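Local coordinates for protein putative short-chain dehydrogenase/reductase (Burkholderia xenovorans, PDB 5IZ4) that probably acts as a nucleotide-dependent oxidoreductase of the short-chain dehydrogenase/reductase family and binds ADP in its cofactor pocket, at residues A35-S40 with L244-T249; L60-D63 with Q67-I70; V158-G163 with I171-S176. One frame throughout, in Å; residues are numbered along the deposited sequence. Where two conformers were deposited one is given.

Overall arrangement
All three contacts belong to one Rossmann-type fold built on a parallel sheet. Contact 1 joins the end of helix 25-36, and the turn into strand 40-45, to helix 238-250 near the end of the chain; contacts 2 and 3 follow one another inside the long loop it closes. Contact 2 packs helix 51-63 on edge strand 68-72. Its centre is about 14 Å from that of contact 1, and the two touch through Ala-35 on Cys-61. Contact 3, at the end of strand 153-158, lies on the opposite side of the chain's centre, its centre about 25 Å and 30 Å from those of contacts 1 and 2. It sits beside the bound ADP.

Contact 1 of 3, residues A35-S40 with L244-T249; sequences AQAGWS and LAWFLT
Trp-246 reaches from helix 238-250 into the turn at Ala-37 to Trp-39 and meets both Ala-37 and Trp-39 with the six-membered part of its indole. One face of that ring takes the methyl of Ala-37 in a CH-pi contact, CB lying 3.6 Å from the ring centroid. Its far rim, at CZ3 and CH2, points at the five-membered ring of Trp-39 in an offset edge-to-face pair, the planes 83° apart and Trp-246 CZ3 3.4 Å from Trp-39 NE1. Because CG of Trp-246 is anti to the backbone N (chi1 165°), the indole extends off the helix toward the turn. The turn itself is a Schellman motif closing helix 25-36: Gly-38 takes positive phi, and its N bonds to Ala-35 O at 3.0 Å. The chain then enters strand 40-45 of the Rossmann-type sheet. The benzo end of Trp-39 also meets Thr-249, Trp-39 CH2 lying 3.7 Å from Thr-249 CG2. The hydroxyl of Thr-249 turns back on its own helix, OG1 donating to Ala-245 O at 2.9 Å, and has a second partner in Ser-154. Arg-33 makes a cation-pi contact with Trp-246, and Phe-34 meets both indoles edge-to-face.

Contact 2 of 3, residues L60-D63 with Q67-I70; sequences LCRD and QTLI
Thr-68 carries nearly all of the contact from the strand side, its methyl and its hydroxyl both packing on the CG methylene of Arg-62 at the helix end. The apolar part belongs to CG2, which lies 3.6 Å from Arg-62 CG and additionally reaches Cys-61 CB at 3.9 Å. Cys-61 is buried, packed also on Ala-31 and Ala-35 of helix 25-36 and on Val-41, so the threonine methyl extends an apolar layer between helices and sheet. The polar part belongs to OG1. With chi1 at 59°, OG1 stands between the backbone N and the carbonyl carbon, and CG2 is turned anti to that carbon; OG1 can then reach the arginine's end while CG2 meets Cys-61. The Arg-62 chain bends at chi3 (75°) and brings its guanidinium round edge-on, so that NH1 gives OG1 a fairly straight but weak hydrogen bond of 3.3 Å. The stronger partner of the hydroxyl is the carboxylate of Glu-58, one turn earlier in the helix, and the arginine bond merely supplements it. On the backbone side, Thr-68 O accepts from Arg-91 of helix 78-92, while Gln-67 and Leu-69 pair with Val-41 in the neighbouring strand. Helix 51-63 thus lies against the strand it leads into, as expected of the beta-alpha-beta crossover from strand 40-45 to edge strand 68-72 in a Rossmann-type fold.

Contact 3 of 3, residues V158-G163 with I171-S176; sequences VSSLAG and IAYAAS
Ala-162 and Ala-174 bring the two backbones together, with their CA atoms 4.8 Å apart, where the short helix 161-165 meets the first turns of helix 171-191. Small residues allow this closeness: Ala-174 CB rests 3.6 Å from Ala-162 O, and Gly-163 CA lies 3.8 Å from Ala-174 O. Ser-160 is the N-cap of the short helix, its OG accepting from Ala-162 N at 3.0 Å. Of the side chains, Tyr-173 reaches across to Ser-160 and Ala-162. Its CG is anti to the backbone N (chi1 179°), which carries the ring alongside the start of the short helix. The CD2-CE2 edge of the ring faces Ala-162 CB, 3.9 Å from CE2, and Ser-160 OG also lies near the ring plane. Gly-163 O accepts a hydrogen bond from Thr-182 of the third subunit, which also packs on Ala-174, placing the junction at a subunit interface. Tyr-173 OH and Ser-160 OG lie close, 3.8 Å apart, but unbonded. Ser-160, Tyr-173 and nearby Lys-177 have the spacing of the family's catalytic Ser-Tyr-Lys set, and the tyrosine side chain is about 6 Å from the bound ADP at nearest atoms, so this is probably the site of carbonyl reduction, as in the family.

Contact 1 of 3, residues A35-S40 with L244-T249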
loop_
_atom_site.group_PDB
_atom_site.type_symbol
_atom_site.label_atom_id
_atom_site.label_comp_id
_atom_site.label_asym_id
_atom_site.label_seq_id
_atom_site.Cartn_x
_atom_site.Cartn_y
_atom_site.Cartn_z
ATOM N N ALA A 35 -15.475 15.128 25.190
ATOM C CA ALA A 35 -15.998 15.825 26.364
ATOM C C ALA A 35 -14.869 16.378 27.230
ATOM O O ALA A 35 -14.954 17.502 27.741
ATOM C CB ALA A 35 -16.892 14.884 27.173
ATOM N N GLN A 36 -13.800 15.597 27.408
ATOM C CA GLN A 36 -12.655 16.052 28.188
ATOM C C GLN A 36 -11.958 17.242 27.542
ATOM O O GLN A 36 -11.306 18.026 28.242
ATOM C CB GLN A 36 -11.688 14.881 28.380
ATOM C CG GLN A 36 -12.226 13.868 29.388
ATOM C CD GLN A 36 -11.554 12.511 29.322
ATOM O OE1 GLN A 36 -10.916 12.159 28.327
ATOM N NE2 GLN A 36 -11.707 11.731 30.392
ATOM N N ALA A 37 -12.088 17.394 26.229
ATOM C CA ALA A 37 -11.516 18.519 25.509
ATOM C C ALA A 37 -12.390 19.763 25.560
ATOM O O ALA A 37 -11.995 20.802 25.015
ATOM C CB ALA A 37 -11.267 18.117 24.058
ATOM N N GLY A 38 -13.557 19.692 26.194
ATOM C CA GLY A 38 -14.449 20.827 26.261
ATOM C C GLY A 38 -15.483 20.893 25.164
ATOM O O GLY A 38 -16.313 21.812 25.178
ATOM N N TRP A 39 -15.480 19.946 24.229
ATOM C CA TRP A 39 -16.464 19.964 23.152
ATOM C C TRP A 39 -17.834 19.525 23.652
ATOM O O TRP A 39 -17.960 18.770 24.622
ATOM C CB TRP A 39 -16.043 19.043 22.003
ATOM C CG TRP A 39 -14.869 19.536 21.198
ATOM C CD1 TRP A 39 -13.751 20.168 21.670
ATOM C CD2 TRP A 39 -14.707 19.440 19.777
ATOM N NE1 TRP A 39 -12.899 20.463 20.628
ATOM C CE2 TRP A 39 -13.463 20.025 19.457
ATOM C CE3 TRP A 39 -15.489 18.911 18.745
ATOM C CZ2 TRP A 39 -12.986 20.104 18.142
ATOM C CZ3 TRP A 39 -15.008 18.985 17.432
ATOM C CH2 TRP A 39 -13.767 19.574 17.150
ATOM N N SER A 40 -18.869 20.009 22.974
ATOM C CA SER A 40 -20.203 19.456 23.135
ATOM C C SER A 40 -20.297 18.179 22.315
ATOM O O SER A 40 -19.767 18.103 21.200
ATOM C CB SER A 40 -21.264 20.463 22.691
ATOM O OG SER A 40 -21.159 21.674 23.422
ATOM N N LEU A 244 -6.668 8.775 19.082
ATOM C CA LEU A 244 -6.344 8.941 17.672
ATOM C C LEU A 244 -7.432 9.731 16.946
ATOM O O LEU A 244 -7.129 10.603 16.123
ATOM C CB LEU A 244 -6.133 7.563 17.045
ATOM C CG LEU A 244 -5.669 7.382 15.601
ATOM C CD1 LEU A 244 -4.345 8.079 15.328
ATOM C CD2 LEU A 244 -5.551 5.891 15.307
ATOM N N ALA A 245 -8.707 9.459 17.240
ATOM C CA ALA A 245 -9.769 10.228 16.601
ATOM C C ALA A 245 -9.687 11.695 16.998
ATOM O O ALA A 245 -9.886 12.587 16.160
ATOM C CB ALA A 245 -11.142 9.655 16.970
ATOM N N TRP A 246 -9.418 11.959 18.277
ATOM C CA TRP A 246 -9.255 13.335 18.742
ATOM C C TRP A 246 -8.049 14.000 18.087
ATOM O O TRP A 246 -8.141 15.149 17.631
ATOM C CB TRP A 246 -9.126 13.372 20.268
ATOM C CG TRP A 246 -8.598 14.694 20.767
ATOM C CD1 TRP A 246 -7.346 14.953 21.263
ATOM C CD2 TRP A 246 -9.294 15.945 20.766
ATOM N NE1 TRP A 246 -7.233 16.285 21.586
ATOM C CE2 TRP A 246 -8.413 16.916 21.284
ATOM C CE3 TRP A 246 -10.573 16.339 20.373
ATOM C CZ2 TRP A 246 -8.777 18.251 21.428
ATOM C CZ3 TRP A 246 -10.933 17.668 20.513
ATOM C CH2 TRP A 246 -10.037 18.611 21.031
ATOM N N PHE A 247 -6.913 13.295 18.013
ATOM C CA PHE A 247 -5.727 13.892 17.408
ATOM C C PHE A 247 -5.977 14.262 15.953
ATOM O O PHE A 247 -5.640 15.369 15.517
ATOM C CB PHE A 247 -4.516 12.955 17.492
ATOM C CG PHE A 247 -3.404 13.353 16.549
ATOM C CD1 PHE A 247 -2.538 14.382 16.877
ATOM C CD2 PHE A 247 -3.270 12.738 15.310
ATOM C CE1 PHE A 247 -1.547 14.773 16.007
ATOM C CE2 PHE A 247 -2.277 13.132 14.431
ATOM C CZ PHE A 247 -1.420 14.154 14.784
ATOM N N LEU A 248 -6.533 13.327 15.174
ATOM C CA LEU A 248 -6.796 13.599 13.769
ATOM C C LEU A 248 -7.719 14.795 13.604
ATOM O O LEU A 248 -7.585 15.563 12.642
ATOM C CB LEU A 248 -7.400 12.365 13.091
ATOM C CG LEU A 248 -6.423 11.211 12.858
ATOM C CD1 LEU A 248 -7.150 10.052 12.197
ATOM C CD2 LEU A 248 -5.242 11.678 12.000
ATOM N N THR A 249 -8.657 14.976 14.531
ATOM C CA THR A 249 -9.583 16.095 14.424
ATOM C C THR A 249 -8.924 17.418 14.799
ATOM O O THR A 249 -9.042 18.411 14.073
ATOM C CB THR A 249 -10.795 15.821 15.311
ATOM O OG1 THR A 249 -11.460 14.654 14.820
ATOM C CG2 THR A 249 -11.745 17.020 15.346
#

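Contact 2 of 3, residues L60-D63 with Q67-I70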
loop_
_atom_site.group_PDB
_atom_site.type_symbol
_atom_site.label_atom_id
_atom_site.label_comp_id
_atom_site.label_asym_id
_atom_site.label_seq_id
_atom_site.Cartn_x
_atom_site.Cartn_y
_atom_site.Cartn_z
ATOM N N LEU A 60 -21.062 10.394 32.133
ATOM C CA LEU A 60 -19.617 10.574 32.237
ATOM C C LEU A 60 -19.143 11.798 31.456
ATOM O O LEU A 60 -18.233 12.512 31.902
ATOM C CB LEU A 60 -18.907 9.315 31.748
ATOM C CG LEU A 60 -19.101 8.074 32.615
ATOM C CD1 LEU A 60 -18.472 6.874 31.928
ATOM C CD2 LEU A 60 -18.507 8.292 33.995
ATOM N N CYS A 61 -19.734 12.045 30.283
ATOM C CA CYS A 61 -19.356 13.215 29.494
ATOM C C CYS A 61 -19.750 14.508 30.197
ATOM O O CYS A 61 -19.018 15.507 30.132
ATOM C CB CYS A 61 -19.995 13.151 28.107
ATOM S SG CYS A 61 -19.321 11.894 27.032
ATOM N N ARG A 62 -20.915 14.517 30.850
ATOM C CA ARG A 62 -21.320 15.695 31.609
ATOM C C ARG A 62 -20.417 15.906 32.814
ATOM O O ARG A 62 -20.117 17.048 33.183
ATOM C CB ARG A 62 -22.779 15.561 32.049
ATOM C CG ARG A 62 -23.763 15.698 30.910
ATOM C CD ARG A 62 -25.168 15.385 31.367
ATOM N NE ARG A 62 -25.778 16.443 32.174
ATOM C CZ ARG A 62 -26.414 17.495 31.659
ATOM N NH1 ARG A 62 -26.495 17.640 30.340
ATOM N NH2 ARG A 62 -26.967 18.403 32.457
ATOM N N ASP A 63 -19.999 14.812 33.457
ATOM C CA ASP A 63 -19.058 14.912 34.566
ATOM C C ASP A 63 -17.724 15.474 34.099
ATOM O O ASP A 63 -17.047 16.191 34.851
ATOM C CB ASP A 63 -18.868 13.543 35.206
ATOM C CG ASP A 63 -17.834 13.556 36.303
ATOM O OD1 ASP A 63 -18.191 13.913 37.448
ATOM O OD2 ASP A 63 -16.664 13.214 36.018
ATOM N N GLN A 67 -21.431 19.838 27.489
ATOM C CA GLN A 67 -22.827 19.797 27.079
ATOM C C GLN A 67 -23.079 18.555 26.234
ATOM O O GLN A 67 -22.227 18.138 25.443
ATOM C CB GLN A 67 -23.193 21.046 26.289
ATOM C CG GLN A 67 -23.146 22.323 27.086
ATOM C CD GLN A 67 -23.435 23.522 26.217
ATOM O OE1 GLN A 67 -24.564 23.721 25.771
ATOM N NE2 GLN A 67 -22.404 24.315 25.943
ATOM N N THR A 68 -24.267 17.972 26.386
ATOM C CA THR A 68 -24.563 16.688 25.767
ATOM C C THR A 68 -25.964 16.694 25.176
ATOM O O THR A 68 -26.830 17.484 25.564
ATOM C CB THR A 68 -24.478 15.527 26.770
ATOM O OG1 THR A 68 -25.412 15.752 27.838
ATOM C CG2 THR A 68 -23.077 15.390 27.342
ATOM N N LEU A 69 -26.172 15.774 24.239
ATOM C CA LEU A 69 -27.509 15.337 23.860
ATOM C C LEU A 69 -27.379 13.902 23.379
ATOM O O LEU A 69 -26.331 13.510 22.871
ATOM C CB LEU A 69 -28.142 16.236 22.786
ATOM C CG LEU A 69 -27.723 16.260 21.313
ATOM C CD1 LEU A 69 -28.242 15.052 20.532
ATOM C CD2 LEU A 69 -28.257 17.538 20.689
ATOM N N ILE A 70 -28.433 13.114 23.557
ATOM C CA ILE A 70 -28.464 11.745 23.054
ATOM C C ILE A 70 -29.454 11.699 21.910
ATOM O O ILE A 70 -30.581 12.200 22.037
ATOM C CB ILE A 70 -28.859 10.732 24.144
ATOM C CG1 ILE A 70 -27.859 10.746 25.299
ATOM C CG2 ILE A 70 -28.966 9.336 23.551
ATOM C CD1 ILE A 70 -28.196 9.733 26.383
#

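Contact 3 of 3, residues V158-G163 with I171-S176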
loop_
_atom_site.group_PDB
_atom_site.type_symbol
_atom_site.label_atom_id
_atom_site.label_comp_id
_atom_site.label_asym_id
_atom_site.label_seq_id
_atom_site.Cartn_x
_atom_site.Cartn_y
_atom_site.Cartn_z
ATOM N N VAL A 158 -14.331 4.675 11.640
ATOM C CA VAL A 158 -13.694 3.568 12.344
ATOM C C VAL A 158 -13.781 2.357 11.426
ATOM O O VAL A 158 -14.832 1.726 11.291
ATOM C CB VAL A 158 -14.325 3.294 13.708
ATOM C CG1 VAL A 158 -13.583 2.122 14.377
ATOM C CG2 VAL A 158 -14.246 4.529 14.563
ATOM N N SER A 159 -12.666 2.044 10.776
ATOM C CA SER A 159 -12.598 0.849 9.953
ATOM C C SER A 159 -12.003 -0.278 10.796
ATOM O O SER A 159 -12.327 -0.393 11.984
ATOM C CB SER A 159 -11.783 1.145 8.692
ATOM O OG SER A 159 -11.784 0.050 7.802
ATOM N N SER A 160 -11.121 -1.096 10.222
ATOM C CA SER A 160 -10.552 -2.227 10.953
ATOM C C SER A 160 -9.327 -2.733 10.212
ATOM O O SER A 160 -9.261 -2.654 8.981
ATOM C CB SER A 160 -11.566 -3.380 11.104
ATOM O OG SER A 160 -10.969 -4.534 11.692
ATOM N N LEU A 161 -8.370 -3.269 10.979
ATOM C CA LEU A 161 -7.305 -4.076 10.386
ATOM C C LEU A 161 -7.866 -5.078 9.381
ATOM O O LEU A 161 -7.239 -5.359 8.350
ATOM C CB LEU A 161 -6.537 -4.800 11.491
ATOM C CG LEU A 161 -5.464 -5.787 11.047
ATOM C CD1 LEU A 161 -4.426 -5.073 10.216
ATOM C CD2 LEU A 161 -4.823 -6.451 12.264
ATOM N N ALA A 162 -9.057 -5.619 9.659
ATOM C CA ALA A 162 -9.666 -6.581 8.744
ATOM C C ALA A 162 -9.829 -6.012 7.337
ATOM O O ALA A 162 -9.743 -6.761 6.356
ATOM C CB ALA A 162 -11.033 -7.037 9.282
ATOM N N GLY A 163 -10.110 -4.711 7.214
ATOM C CA GLY A 163 -10.253 -4.122 5.893
ATOM C C GLY A 163 -8.942 -4.076 5.138
ATOM O O GLY A 163 -8.926 -4.111 3.903
ATOM N N ILE A 171 -15.638 -12.799 6.735
ATOM C CA ILE A 171 -15.267 -12.266 5.430
ATOM C C ILE A 171 -16.226 -11.153 5.010
ATOM O O ILE A 171 -15.831 -10.226 4.287
ATOM C CB ILE A 171 -15.196 -13.408 4.394
ATOM C CG1 ILE A 171 -14.443 -12.945 3.139
ATOM C CG2 ILE A 171 -16.592 -13.942 4.045
ATOM C CD1 ILE A 171 -14.340 -14.012 2.058
ATOM N N ALA A 172 -17.492 -11.209 5.455
ATOM C CA ALA A 172 -18.417 -10.112 5.170
ATOM C C ALA A 172 -18.005 -8.845 5.906
ATOM O O ALA A 172 -18.128 -7.733 5.374
ATOM C CB ALA A 172 -19.852 -10.510 5.546
ATOM N N TYR A 173 -17.516 -8.992 7.137
ATOM C CA TYR A 173 -17.014 -7.841 7.879
ATOM C C TYR A 173 -15.775 -7.267 7.204
ATOM O O TYR A 173 -15.668 -6.052 6.988
ATOM C CB TYR A 173 -16.709 -8.263 9.319
ATOM C CG TYR A 173 -16.150 -7.176 10.200
ATOM C CD1 TYR A 173 -16.989 -6.284 10.858
ATOM C CD2 TYR A 173 -14.779 -7.049 10.389
ATOM C CE1 TYR A 173 -16.477 -5.294 11.687
ATOM C CE2 TYR A 173 -14.255 -6.062 11.210
ATOM C CZ TYR A 173 -15.112 -5.186 11.854
ATOM O OH TYR A 173 -14.599 -4.202 12.670
ATOM N N ALA A 174 -14.838 -8.132 6.832
ATOM C CA ALA A 174 -13.615 -7.650 6.195
ATOM C C ALA A 174 -13.940 -6.902 4.906
ATOM O O ALA A 174 -13.409 -5.813 4.656
ATOM C CB ALA A 174 -12.675 -8.820 5.922
ATOM N N ALA A 175 -14.818 -7.476 4.080
ATOM C CA ALA A 175 -15.205 -6.819 2.835
ATOM C C ALA A 175 -15.801 -5.446 3.107
ATOM O O ALA A 175 -15.472 -4.469 2.417
ATOM C CB ALA A 175 -16.199 -7.685 2.060
ATOM N N SER A 176 -16.676 -5.347 4.114
ATOM C CA SER A 176 -17.324 -4.068 4.378
ATOM C C SER A 176 -16.309 -3.025 4.802
ATOM O O SER A 176 -16.470 -1.842 4.482
ATOM C CB SER A 176 -18.430 -4.220 5.443
ATOM O OG SER A 176 -17.862 -4.370 6.744
#